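Local atomic coordinates of inactivation-no-after-potential D protein (PDB entry 2QKT), a protein that probably acts as a scaffold in Drosophila phototransduction, using PDZ domains, of which this chain is the fifth, to hold signalling partners together. Residues N23-T28 against G47-K52; V6-K11 against V77-T82; E2-D7 against S42-G47. All blocks are in the same frame, centred on the assembly; numbering follows the deposited sequence.

Interaction 1: residues N23-T28 against G47-K52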
loop_
_atom_site.group_PDB
_atom_site.type_symbol
_atom_site.label_atom_id
_atom_site.label_comp_id
_atom_site.label_asym_id
_atom_site.label_seq_id
_atom_site.Cartn_x
_atom_site.Cartn_y
_atom_site.Cartn_z
ATOM N N ASN A 23 0.227 5.916 -9.437
ATOM C CA ASN A 23 0.789 6.285 -10.732
ATOM C C ASN A 23 1.245 7.731 -10.667
ATOM O O ASN A 23 0.681 8.531 -9.921
ATOM C CB ASN A 23 -0.255 6.118 -11.842
ATOM C CG ASN A 23 0.329 6.394 -13.221
ATOM O OD1 ASN A 23 0.540 7.551 -13.609
ATOM N ND2 ASN A 23 0.614 5.325 -13.963
ATOM N N GLU A 24 2.265 8.068 -11.438
ATOM C CA GLU A 24 2.789 9.428 -11.431
ATOM C C GLU A 24 1.683 10.479 -11.566
ATOM O O GLU A 24 1.709 11.502 -10.880
ATOM C CB GLU A 24 3.799 9.622 -12.567
ATOM C CG GLU A 24 4.358 11.034 -12.641
ATOM C CD GLU A 24 5.124 11.301 -13.921
ATOM O OE1 GLU A 24 5.191 10.399 -14.782
ATOM O OE2 GLU A 24 5.650 12.424 -14.072
ATOM N N ILE A 25 0.710 10.230 -12.440
ATOM C CA ILE A 25 -0.353 11.207 -12.655
ATOM C C ILE A 25 -1.734 10.806 -12.128
ATOM O O ILE A 25 -2.745 11.372 -12.542
ATOM C CB ILE A 25 -0.472 11.549 -14.160
ATOM C CG1 ILE A 25 -0.966 10.321 -14.932
ATOM C CG2 ILE A 25 0.905 11.990 -14.695
ATOM C CD1 ILE A 25 -1.253 10.580 -16.404
ATOM N N GLY A 26 -1.775 9.839 -11.215
ATOM C CA GLY A 26 -3.053 9.418 -10.655
ATOM C C GLY A 26 -3.061 8.021 -10.052
ATOM O O GLY A 26 -2.112 7.616 -9.375
ATOM N N CYS A 27 -4.143 7.286 -10.299
ATOM C CA CYS A 27 -4.290 5.921 -9.801
ATOM C C CYS A 27 -4.521 4.963 -10.962
ATOM O O CYS A 27 -5.535 5.043 -11.656
ATOM C CB CYS A 27 -5.470 5.837 -8.836
ATOM S SG CYS A 27 -5.308 6.924 -7.371
ATOM N N THR A 28 -3.574 4.057 -11.168
ATOM C CA THR A 28 -3.667 3.076 -12.240
ATOM C C THR A 28 -4.681 2.001 -11.869
ATOM O O THR A 28 -4.808 1.637 -10.691
ATOM C CB THR A 28 -2.315 2.356 -12.457
ATOM O OG1 THR A 28 -1.316 3.306 -12.839
ATOM C CG2 THR A 28 -2.449 1.290 -13.543
ATOM N N GLY A 47 -4.445 -0.737 -16.722
ATOM C CA GLY A 47 -3.454 0.170 -17.270
ATOM C C GLY A 47 -3.976 1.588 -17.388
ATOM O O GLY A 47 -3.186 2.530 -17.466
ATOM N N ASP A 48 -5.297 1.751 -17.421
ATOM C CA ASP A 48 -5.876 3.090 -17.495
ATOM C C ASP A 48 -5.554 3.815 -16.195
ATOM O O ASP A 48 -5.442 3.190 -15.138
ATOM C CB ASP A 48 -7.400 3.040 -17.689
ATOM C CG ASP A 48 -7.798 2.513 -19.057
ATOM O OD1 ASP A 48 -6.925 2.464 -19.944
ATOM O OD2 ASP A 48 -8.980 2.175 -19.252
ATOM N N ILE A 49 -5.394 5.132 -16.280
ATOM C CA ILE A 49 -5.062 5.934 -15.113
ATOM C C ILE A 49 -6.187 6.909 -14.795
ATOM O O ILE A 49 -6.567 7.722 -15.637
ATOM C CB ILE A 49 -3.789 6.763 -15.360
ATOM C CG1 ILE A 49 -2.671 5.862 -15.897
ATOM C CG2 ILE A 49 -3.366 7.448 -14.059
ATOM C CD1 ILE A 49 -1.427 6.625 -16.335
ATOM N N ILE A 50 -6.723 6.812 -13.588
ATOM C CA ILE A 50 -7.774 7.716 -13.148
ATOM C C ILE A 50 -7.024 8.958 -12.671
ATOM O O ILE A 50 -6.257 8.881 -11.711
ATOM C CB ILE A 50 -8.557 7.130 -11.968
ATOM C CG1 ILE A 50 -9.236 5.827 -12.389
ATOM C CG2 ILE A 50 -9.584 8.144 -11.482
ATOM C CD1 ILE A 50 -9.974 5.140 -11.271
ATOM N N THR A 51 -7.236 10.089 -13.339
ATOM C CA THR A 51 -6.545 11.329 -12.980
ATOM C C THR A 51 -7.357 12.278 -12.110
ATOM O O THR A 51 -6.807 13.171 -11.473
ATOM C CB THR A 51 -6.110 12.087 -14.234
ATOM O OG1 THR A 51 -7.260 12.333 -15.056
ATOM C CG2 THR A 51 -5.095 11.273 -15.018
ATOM N N LYS A 52 -8.668 12.099 -12.101
ATOM C CA LYS A 52 -9.528 12.935 -11.282
ATOM C C LYS A 52 -10.730 12.097 -10.881
ATOM O O LYS A 52 -11.280 11.340 -11.694
ATOM C CB LYS A 52 -10.002 14.196 -12.039
ATOM C CG LYS A 52 -10.845 15.123 -11.145
ATOM C CD LYS A 52 -11.571 16.240 -11.889
ATOM C CE LYS A 52 -10.668 17.371 -12.311
ATOM N NZ LYS A 52 -11.230 18.628 -11.730
#

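Interaction 2: residues V6-K11 against V77-T82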
loop_
_atom_site.group_PDB
_atom_site.type_symbol
_atom_site.label_atom_id
_atom_site.label_comp_id
_atom_site.label_asym_id
_atom_site.label_seq_id
_atom_site.Cartn_x
_atom_site.Cartn_y
_atom_site.Cartn_z
ATOM N N VAL A 6 -15.578 8.807 -17.516
ATOM C CA VAL A 6 -16.464 7.712 -17.180
ATOM C C VAL A 6 -17.369 8.177 -16.056
ATOM O O VAL A 6 -16.900 8.657 -15.024
ATOM C CB VAL A 6 -15.693 6.468 -16.722
ATOM C CG1 VAL A 6 -16.675 5.372 -16.328
ATOM C CG2 VAL A 6 -14.779 5.978 -17.838
ATOM N N ASP A 7 -18.668 8.037 -16.273
ATOM C CA ASP A 7 -19.663 8.434 -15.292
ATOM C C ASP A 7 -20.644 7.284 -15.113
ATOM O O ASP A 7 -21.127 6.717 -16.090
ATOM C CB ASP A 7 -20.392 9.687 -15.782
ATOM C CG ASP A 7 -19.469 10.885 -15.889
ATOM O OD1 ASP A 7 -19.161 11.506 -14.851
ATOM O OD2 ASP A 7 -19.028 11.197 -17.015
ATOM N N LEU A 8 -20.926 6.944 -13.861
ATOM C CA LEU A 8 -21.840 5.856 -13.555
ATOM C C LEU A 8 -22.491 6.133 -12.199
ATOM O O LEU A 8 -21.997 6.955 -11.427
ATOM C CB LEU A 8 -21.071 4.524 -13.550
ATOM C CG LEU A 8 -19.931 4.323 -12.552
ATOM C CD1 LEU A 8 -20.510 4.142 -11.159
ATOM C CD2 LEU A 8 -19.131 3.086 -12.939
ATOM N N MET A 9 -23.597 5.457 -11.917
ATOM C CA MET A 9 -24.313 5.646 -10.661
ATOM C C MET A 9 -24.086 4.389 -9.821
ATOM O O MET A 9 -24.468 3.304 -10.244
ATOM C CB MET A 9 -25.802 5.808 -10.957
ATOM C CG MET A 9 -26.530 6.682 -9.979
ATOM S SD MET A 9 -25.934 8.376 -10.118
ATOM C CE MET A 9 -26.066 8.624 -11.890
ATOM N N LYS A 10 -23.474 4.514 -8.645
ATOM C CA LYS A 10 -23.240 3.320 -7.835
ATOM C C LYS A 10 -24.544 2.801 -7.233
ATOM O O LYS A 10 -25.425 3.587 -6.877
ATOM C CB LYS A 10 -22.238 3.601 -6.711
ATOM C CG LYS A 10 -21.180 2.511 -6.598
ATOM C CD LYS A 10 -20.420 2.561 -5.292
ATOM C CE LYS A 10 -20.616 1.271 -4.494
ATOM N NZ LYS A 10 -22.055 1.001 -4.244
ATOM N N LYS A 11 -24.691 1.481 -7.168
ATOM C CA LYS A 11 -25.882 0.898 -6.563
ATOM C C LYS A 11 -25.429 0.369 -5.214
ATOM O O LYS A 11 -24.324 -0.172 -5.094
ATOM C CB LYS A 11 -26.424 -0.258 -7.399
ATOM C CG LYS A 11 -26.593 0.068 -8.865
ATOM C CD LYS A 11 -27.115 -1.142 -9.613
ATOM C CE LYS A 11 -26.691 -1.102 -11.067
ATOM N NZ LYS A 11 -27.833 -1.026 -12.031
ATOM N N VAL A 77 -20.711 8.515 -9.871
ATOM C CA VAL A 77 -19.270 8.491 -9.776
ATOM C C VAL A 77 -18.758 9.069 -11.077
ATOM O O VAL A 77 -19.133 8.613 -12.150
ATOM C CB VAL A 77 -18.753 7.058 -9.620
ATOM C CG1 VAL A 77 -17.248 7.040 -9.675
ATOM C CG2 VAL A 77 -19.255 6.460 -8.328
ATOM N N SER A 78 -17.906 10.078 -10.972
ATOM C CA SER A 78 -17.352 10.740 -12.137
ATOM C C SER A 78 -15.831 10.630 -12.172
ATOM O O SER A 78 -15.145 11.077 -11.252
ATOM C CB SER A 78 -17.774 12.206 -12.119
ATOM O OG SER A 78 -16.708 13.038 -12.534
ATOM N N MET A 79 -15.304 10.046 -13.237
ATOM C CA MET A 79 -13.860 9.882 -13.353
ATOM C C MET A 79 -13.304 10.441 -14.652
ATOM O O MET A 79 -13.956 10.369 -15.698
ATOM C CB MET A 79 -13.475 8.402 -13.338
ATOM C CG MET A 79 -13.949 7.575 -12.165
ATOM S SD MET A 79 -13.567 5.822 -12.487
ATOM C CE MET A 79 -15.205 5.141 -12.511
ATOM N N GLU A 80 -12.096 10.989 -14.580
ATOM C CA GLU A 80 -11.397 11.456 -15.766
ATOM C C GLU A 80 -10.259 10.441 -15.904
ATOM O O GLU A 80 -9.544 10.152 -14.936
ATOM C CB GLU A 80 -10.896 12.897 -15.582
ATOM C CG GLU A 80 -12.021 13.911 -15.853
ATOM C CD GLU A 80 -11.603 15.348 -15.653
ATOM O OE1 GLU A 80 -10.402 15.655 -15.800
ATOM O OE2 GLU A 80 -12.485 16.186 -15.385
ATOM N N VAL A 81 -10.110 9.888 -17.103
ATOM C CA VAL A 81 -9.126 8.843 -17.343
ATOM C C VAL A 81 -8.172 9.069 -18.510
ATOM O O VAL A 81 -8.539 9.653 -19.528
ATOM C CB VAL A 81 -9.868 7.492 -17.567
ATOM C CG1 VAL A 81 -8.874 6.351 -17.765
ATOM C CG2 VAL A 81 -10.789 7.210 -16.379
ATOM N N THR A 82 -6.936 8.609 -18.337
ATOM C CA THR A 82 -5.919 8.688 -19.372
ATOM C C THR A 82 -5.493 7.266 -19.701
ATOM O O THR A 82 -5.242 6.457 -18.799
ATOM C CB THR A 82 -4.677 9.481 -18.920
ATOM O OG1 THR A 82 -4.999 10.877 -18.843
ATOM C CG2 THR A 82 -3.527 9.268 -19.892
#

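Interaction 3: residues E2-D7 against S42-G47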
loop_
_atom_site.group_PDB
_atom_site.type_symbol
_atom_site.label_atom_id
_atom_site.label_comp_id
_atom_site.label_asym_id
_atom_site.label_seq_id
_atom_site.Cartn_x
_atom_site.Cartn_y
_atom_site.Cartn_z
ATOM N N GLU A 2 -4.919 8.289 -24.986
ATOM C CA GLU A 2 -6.320 8.691 -25.087
ATOM C C GLU A 2 -6.836 9.197 -23.748
ATOM O O GLU A 2 -6.480 8.658 -22.700
ATOM C CB GLU A 2 -7.174 7.503 -25.525
ATOM C CG GLU A 2 -6.931 7.037 -26.940
ATOM C CD GLU A 2 -7.602 5.714 -27.226
ATOM O OE1 GLU A 2 -8.770 5.538 -26.810
ATOM O OE2 GLU A 2 -6.961 4.860 -27.881
ATOM N N LYS A 3 -7.670 10.232 -23.776
ATOM C CA LYS A 3 -8.246 10.776 -22.550
ATOM C C LYS A 3 -9.758 10.786 -22.687
ATOM O O LYS A 3 -10.295 11.306 -23.666
ATOM C CB LYS A 3 -7.754 12.202 -22.289
ATOM C CG LYS A 3 -6.288 12.293 -21.942
ATOM C CD LYS A 3 -5.910 13.709 -21.550
ATOM C CE LYS A 3 -4.477 13.755 -21.062
ATOM N NZ LYS A 3 -4.050 15.123 -20.673
ATOM N N PHE A 4 -10.444 10.221 -21.702
ATOM C CA PHE A 4 -11.895 10.156 -21.748
ATOM C C PHE A 4 -12.490 10.198 -20.346
ATOM O O PHE A 4 -11.761 10.156 -19.348
ATOM C CB PHE A 4 -12.318 8.883 -22.494
ATOM C CG PHE A 4 -11.860 7.598 -21.840
ATOM C CD1 PHE A 4 -12.639 6.983 -20.867
ATOM C CD2 PHE A 4 -10.644 7.006 -22.197
ATOM C CE1 PHE A 4 -12.221 5.794 -20.254
ATOM C CE2 PHE A 4 -10.218 5.818 -21.587
ATOM C CZ PHE A 4 -11.013 5.212 -20.614
ATOM N N ASN A 5 -13.812 10.296 -20.265
ATOM C CA ASN A 5 -14.465 10.345 -18.970
ATOM C C ASN A 5 -15.396 9.175 -18.772
ATOM O O ASN A 5 -15.921 8.607 -19.726
ATOM C CB ASN A 5 -15.249 11.647 -18.806
ATOM C CG ASN A 5 -14.367 12.865 -18.909
ATOM O OD1 ASN A 5 -13.336 12.956 -18.243
ATOM N ND2 ASN A 5 -14.767 13.816 -19.739
ATOM N N VAL A 6 -15.578 8.807 -17.516
ATOM C CA VAL A 6 -16.464 7.712 -17.180
ATOM C C VAL A 6 -17.369 8.177 -16.056
ATOM O O VAL A 6 -16.900 8.657 -15.024
ATOM C CB VAL A 6 -15.693 6.468 -16.722
ATOM C CG1 VAL A 6 -16.675 5.372 -16.328
ATOM C CG2 VAL A 6 -14.779 5.978 -17.838
ATOM N N ASP A 7 -18.668 8.037 -16.273
ATOM C CA ASP A 7 -19.663 8.434 -15.292
ATOM C C ASP A 7 -20.644 7.284 -15.113
ATOM O O ASP A 7 -21.127 6.717 -16.090
ATOM C CB ASP A 7 -20.392 9.687 -15.782
ATOM C CG ASP A 7 -19.469 10.885 -15.889
ATOM O OD1 ASP A 7 -19.161 11.506 -14.851
ATOM O OD2 ASP A 7 -19.028 11.197 -17.015
ATOM N N SER A 42 -17.542 -1.238 -20.452
ATOM C CA SER A 42 -17.520 -0.534 -21.729
ATOM C C SER A 42 -16.368 0.399 -21.986
ATOM O O SER A 42 -15.991 0.595 -23.145
ATOM C CB SER A 42 -18.792 0.287 -21.922
ATOM O OG SER A 42 -19.854 -0.503 -22.400
ATOM N N LYS A 43 -15.801 0.990 -20.944
ATOM C CA LYS A 43 -14.744 1.939 -21.228
ATOM C C LYS A 43 -13.418 1.771 -20.496
ATOM O O LYS A 43 -12.428 2.397 -20.882
ATOM C CB LYS A 43 -15.270 3.360 -20.974
ATOM C CG LYS A 43 -16.689 3.671 -21.444
ATOM C CD LYS A 43 -16.970 5.158 -21.308
ATOM C CE LYS A 43 -18.449 5.462 -21.350
ATOM N NZ LYS A 43 -19.132 4.743 -20.232
ATOM N N LEU A 44 -13.376 0.945 -19.455
ATOM C CA LEU A 44 -12.136 0.784 -18.704
ATOM C C LEU A 44 -11.371 -0.515 -18.902
ATOM O O LEU A 44 -11.952 -1.592 -19.075
ATOM C CB LEU A 44 -12.393 0.985 -17.213
ATOM C CG LEU A 44 -12.781 2.405 -16.795
ATOM C CD1 LEU A 44 -13.273 2.399 -15.345
ATOM C CD2 LEU A 44 -11.584 3.340 -16.973
ATOM N N GLN A 45 -10.049 -0.387 -18.848
ATOM C CA GLN A 45 -9.124 -1.500 -18.995
ATOM C C GLN A 45 -7.952 -1.354 -18.038
ATOM O O GLN A 45 -7.652 -0.253 -17.569
ATOM C CB GLN A 45 -8.583 -1.550 -20.423
ATOM C CG GLN A 45 -9.574 -2.034 -21.453
ATOM C CD GLN A 45 -9.029 -1.923 -22.862
ATOM O OE1 GLN A 45 -7.822 -1.821 -23.069
ATOM N NE2 GLN A 45 -9.921 -1.974 -23.841
ATOM N N ARG A 46 -7.294 -2.473 -17.754
ATOM C CA ARG A 46 -6.133 -2.468 -16.881
ATOM C C ARG A 46 -5.111 -1.549 -17.532
ATOM O O ARG A 46 -4.943 -1.558 -18.758
ATOM C CB ARG A 46 -5.549 -3.880 -16.752
ATOM C CG ARG A 46 -6.501 -4.893 -16.138
ATOM C CD ARG A 46 -5.828 -6.255 -15.978
ATOM N NE ARG A 46 -6.717 -7.233 -15.359
ATOM C CZ ARG A 46 -7.829 -7.698 -15.920
ATOM N NH1 ARG A 46 -8.195 -7.288 -17.132
ATOM N NH2 ARG A 46 -8.573 -8.582 -15.273
ATOM N N GLY A 47 -4.445 -0.737 -16.722
ATOM C CA GLY A 47 -3.454 0.170 -17.270
ATOM C C GLY A 47 -3.976 1.588 -17.388
ATOM O O GLY A 47 -3.186 2.530 -17.466
HETATM O O HOH W 1 -19.614 7.397 -19.017
#

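Interaction 1: residues N23-T28 against G47-K52
C27 and I50 form an antiparallel hydrogen-bonded pair in the sheet of a PDZ domain, joining strand 26-32 to strand 49-53. C27 N bonds to I50 O at 3.0 Å, and I50 N returns the bond to C27 O at 2.9 Å. T28 and I49 follow as a non-hydrogen-bonded pair. Two CA-H...O contacts flank the bonds, one from T28 CA to D48 O and one from G26 CA to I50 O. A CB on G26 would run into I50 O, so the lack of a side chain lets the backbones come this close.

The apolar contacts gather round I49. Its CG2 lies 3.8 Å from I25 CG1, and the two side chains cross at about a right angle. I25 CD1 also reaches T51 CG2, at 4.1 Å. The C27 and I50 side chains lie on the other side of the sheet, where both touch L20 and L58. There C27 SG is joined to C66 SG in a disulfide, which ties the strand covalently to a distant part of the chain.

The polar side-chain bonds centre on N23, which opens a type I turn ending at G26. N23 OD1 takes the N-H of I25 at 2.9 Å, in the carbonyl plane and on a lone pair, making an Asx turn. With CG anti to the backbone N (chi1 -176°), the amide is directed toward I49. N23 ND2 donates to T28 OG1 at 3.0 Å in a bent bond, so the amide is held at both ends. I49 CD1 packs against this fixed amide, 3.4 Å from N23 ND2 and 3.5 Å from N23 OD1.

Interaction 2: residues V6-K11 against V77-T82
V6 and M79 project together from one face of an antiparallel pairing between strands 2-9 and 76-83, the first and last strands of the PDZ fold. The M79 chain is bent at chi3 (-118°), and its methyl CE ends 4.1 Å from V6 CG1. The other V6 branch, CG2, approaches V81 CG2 more loosely.

L8 and V77 share the same face. L8 CG sits between its backbone N and carbonyl carbon (chi1 61°). From there CD1 lies alongside V77, 3.7 Å from V77 CB, while CD2 points on toward the M79 methyl. E39 and I40 of helix 38-43 also touch L8, and F53 touches both V77 and M79, so this face is part of the packed interior.

D7 and S78 occupy the opposite face as a non-hydrogen-bonded pair. The D7 carboxylate leans over its neighbour, with OD1 3.1 Å from S78 CB and 3.7 Å from S78 OG. D7 CA also offers its hydrogen to V77 O.

Four backbone bonds join the strands. V6 N donates to M79 O, and M79 N donates back to V6 O at 2.8 Å. L8 and V77 repeat the exchange.

The chemistry is thus divided by face: aliphatic and thioether groups turn inward, a carboxylate and a hydroxyl turn outward, and the main-chain polar groups of V6, L8, V77 and M79 satisfy one another between them.

Interaction 3: residues E2-D7 against S42-G47
A water accepts two hydrogen bonds, from D7 N at 3.0 Å and from K43 NZ at 3.0 Å. It links the lysine end to the strand edge that faces away from strand 76-83. The K43 chain runs out nearly extended and bends only at its last torsion (chi4 60°), which brings NZ to the water. On the way K43 CD passes N5 O at 3.9 Å. The aliphatic part of the lysine therefore lies against the strand, and its charged end is tied to it through solvent.

Nearer the backbone, K43 CB packs against V6 CG2 at 4.1 Å. The two side chains overlap in passing, the lysine running one way and the valine the other. V6 CG2 also meets L44 CG.

The contact joins the first strand of the PDZ fold, 2-9, to the end of the short helix 38-43. L44 is the first residue to leave helical backbone angles there. In PDZ domains the peptide groove lies between the second strand and the second helix, so this contact is not part of it.

F4 is the aromatic member. Its CG stands between the backbone N and the carbonyl carbon (chi1 61°), which sends the ring across to the helix end. CZ lies 3.2 Å from K43 O, in an oblique approach. CE1 is 4.0 Å from K43 CB. L44 CD2 comes to the ring edge, 4.1 Å from F4 CZ, and V6 CG2 is at the edge as well. Without the ring, as with an alanine at F4, L44 CD2 would probably lose its aromatic neighbour and a gap would open beside K43. K43 O also has a weak hydrogen bond from R83 NH1, at the end of strand 76-83.

How the interactions relate
All three contacts belong to one PDZ domain and reach the same sheet. Interactions 2 and 3 share V6 and D7, on strand 2-9, and their centres are about 9 Å apart. The centre of interaction 1 is about 14 Å from that of interaction 2 and about 11 Å from that of interaction 3, with which it shares G47. Along the chain interaction 1 is nested inside the loop closed by interaction 2, and its segments alternate with those of interaction 3. Strand 76-83 stands between strands 49-53 and 2-9. D48 also packs on F4 and K43. The C27-C66 disulfide probably restrains a region near the peptide groove, as it lies in other PDZ domains.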